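Local coordinates for protein BugD (Bordetella pertussis Tohama I, PDB 2F5X) that binds aspartic acid as a periplasmic solute receptor and probably hands it to a tripartite tricarboxylate-type transporter, at residues Asn20-Phe25 and Glu53-Ala58. Residues are numbered along the deposited sequence; the frame is centred on the assembly and turned at random.
Sequences NMVVPF and ENKGGA. With ASP (aspartic acid), chain D.
Val22 pairs with Glu53 and Val23 with Asn54 in parallel register, where strand 19-23 meets strand 50-54. Three backbone bonds join them: Glu53 N to Met21 O (2.8 Å), Val23 N to Glu53 O (2.8 Å) and Lys55 N to Val23 O. Helix 30-46 links the two strands, making a beta-alpha-beta unit, and strand 76-81 pairs with the other edge of strand 19-23.

After the Lys55 N bond the chains stay close, with CA-H...O contacts such as Pro24 CA to Lys55 O at 3.2 Å. A water accepts from Gly57 N and lies within bonding distance of Pro24 O.

Asn54 supplies the side-chain bond across the contact. Its CG lies beside its own backbone N (chi1 -62°), and Asn54 ND2 reaches Phe25 O at 3.0 Å. Asn54 ND2 also lies 3.8 Å from Val23 CG1, and the two side chains run side by side. Arg36 bonds its OD1 and Asp32 its ND2, so helix 30-46 also grips the amide.

Beside Asn20, near the start of strand 19-23, the Glu53 carboxylate stacks on the amide, with planes 19° apart. Glu53 OE2 is 3.3 Å from Asn20 CG. The aliphatic part of Lys55 crosses Val22 CG1, while Lys55 NZ turns back to Asn54 O at 2.7 Å.

The CB of Phe25 points away from 53-58, and the ring meets the bound aspartic acid. The ligand lies over one ring face, its CA over the centre of the Phe25 ring, 3.4 Å above the plane. Asn54 therefore ties the backbone of a pocket residue to the neighbouring strand end and to helix 30-46. This probably helps fix the wall on which the ligand rests.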
loop_
_atom_site.group_PDB
_atom_site.type_symbol
_atom_site.label_atom_id
_atom_site.label_comp_id
_atom_site.label_asym_id
_atom_site.label_seq_id
_atom_site.Cartn_x
_atom_site.Cartn_y
_atom_site.Cartn_z
ATOM N N ASN A 20 14.195 -12.531 7.418
ATOM C CA ASN A 20 13.325 -11.473 7.942
ATOM C C ASN A 20 12.762 -10.631 6.823
ATOM O O ASN A 20 13.520 -10.114 5.993
ATOM C CB ASN A 20 14.081 -10.576 8.918
ATOM C CG ASN A 20 14.572 -11.328 10.149
ATOM O OD1 ASN A 20 15.728 -11.182 10.563
ATOM N ND2 ASN A 20 13.698 -12.133 10.740
HETATM N N MSE A 21 11.434 -10.506 6.810
HETATM C CA MSE A 21 10.739 -9.686 5.826
HETATM C C MSE A 21 10.176 -8.471 6.550
HETATM O O MSE A 21 9.283 -8.591 7.388
HETATM C CB MSE A 21 9.622 -10.486 5.155
HETATM C CG MSE A 21 8.514 -9.635 4.531
HETATM SE SE MSE A 21 7.291 -10.686 3.453
HETATM C CE MSE A 21 8.525 -10.940 2.271
ATOM N N VAL A 22 10.722 -7.304 6.239
ATOM C CA VAL A 22 10.284 -6.063 6.873
ATOM C C VAL A 22 9.080 -5.482 6.139
ATOM O O VAL A 22 9.116 -5.282 4.919
ATOM C CB VAL A 22 11.445 -5.031 6.919
ATOM C CG1 VAL A 22 10.974 -3.643 7.425
ATOM C CG2 VAL A 22 12.616 -5.589 7.757
ATOM N N VAL A 23 8.026 -5.215 6.904
ATOM C CA VAL A 23 6.832 -4.516 6.438
ATOM C C VAL A 23 6.846 -3.157 7.147
ATOM O O VAL A 23 6.751 -3.118 8.372
ATOM C CB VAL A 23 5.566 -5.308 6.846
ATOM C CG1 VAL A 23 4.294 -4.478 6.643
ATOM C CG2 VAL A 23 5.487 -6.602 6.058
ATOM N N PRO A 24 7.034 -2.052 6.420
ATOM C CA PRO A 24 7.145 -0.725 7.054
ATOM C C PRO A 24 5.864 -0.119 7.648
ATOM O O PRO A 24 5.702 1.107 7.641
ATOM C CB PRO A 24 7.667 0.151 5.908
ATOM C CG PRO A 24 8.361 -0.855 4.971
ATOM C CD PRO A 24 7.317 -1.976 4.974
ATOM N N PHE A 25 4.984 -0.964 8.183
ATOM C CA PHE A 25 3.714 -0.518 8.759
ATOM C C PHE A 25 3.288 -1.424 9.888
ATOM O O PHE A 25 3.768 -2.555 10.009
ATOM C CB PHE A 25 2.614 -0.507 7.692
ATOM C CG PHE A 25 2.867 0.477 6.587
ATOM C CD1 PHE A 25 2.639 1.840 6.787
ATOM C CD2 PHE A 25 3.355 0.050 5.365
ATOM C CE1 PHE A 25 2.898 2.756 5.779
ATOM C CE2 PHE A 25 3.610 0.962 4.341
ATOM C CZ PHE A 25 3.376 2.318 4.546
ATOM N N GLU A 53 8.508 -8.754 10.076
ATOM C CA GLU A 53 8.811 -7.740 11.081
ATOM C C GLU A 53 8.114 -6.450 10.699
ATOM O O GLU A 53 8.214 -5.999 9.558
ATOM C CB GLU A 53 10.320 -7.524 11.199
ATOM C CG GLU A 53 11.073 -8.780 11.621
ATOM C CD GLU A 53 12.571 -8.581 11.779
ATOM O OE1 GLU A 53 13.127 -7.614 11.210
ATOM O OE2 GLU A 53 13.198 -9.415 12.470
ATOM N N ASN A 54 7.396 -5.864 11.649
ATOM C CA ASN A 54 6.656 -4.636 11.373
ATOM C C ASN A 54 7.419 -3.438 11.883
ATOM O O ASN A 54 7.743 -3.374 13.063
ATOM C CB ASN A 54 5.261 -4.713 11.990
ATOM C CG ASN A 54 4.447 -5.834 11.404
ATOM O OD1 ASN A 54 4.390 -6.932 11.962
ATOM N ND2 ASN A 54 3.825 -5.574 10.256
ATOM N N LYS A 55 7.731 -2.501 10.989
ATOM C CA LYS A 55 8.527 -1.340 11.370
ATOM C C LYS A 55 7.880 -0.074 10.839
ATOM O O LYS A 55 8.256 0.443 9.787
ATOM C CB LYS A 55 9.976 -1.487 10.870
ATOM C CG LYS A 55 10.724 -2.692 11.460
ATOM C CD LYS A 55 10.932 -2.549 12.982
ATOM C CE LYS A 55 11.078 -3.909 13.685
ATOM N NZ LYS A 55 9.870 -4.344 14.480
ATOM N N GLY A 56 6.880 0.408 11.567
ATOM C CA GLY A 56 6.111 1.567 11.144
ATOM C C GLY A 56 6.789 2.889 11.463
ATOM O O GLY A 56 7.708 2.956 12.296
ATOM N N GLY A 57 6.338 3.932 10.772
ATOM C CA GLY A 57 6.811 5.290 10.990
ATOM C C GLY A 57 7.051 6.014 9.683
ATOM O O GLY A 57 7.493 5.398 8.706
ATOM N N ALA A 58 6.753 7.316 9.678
ATOM C CA ALA A 58 7.000 8.216 8.541
ATOM C C ALA A 58 6.567 7.635 7.193
ATOM O O ALA A 58 7.325 7.674 6.211
ATOM C CB ALA A 58 8.476 8.653 8.500
HETATM N N ASP D . -0.118 -0.235 3.411
HETATM C CA ASP D . -0.081 0.468 4.727
HETATM C C ASP D . -0.234 -0.501 5.889
HETATM O O ASP D . -0.655 -0.105 6.993
HETATM C CB ASP D . -1.168 1.533 4.796
HETATM C CG ASP D . -0.934 2.658 3.822
HETATM O OD1 ASP D . -1.872 3.468 3.632
HETATM O OD2 ASP D . 0.155 2.806 3.209
HETATM O OXT ASP D . 0.065 -1.682 5.704
HETATM O O HOH W 1 4.509 3.415 8.814
#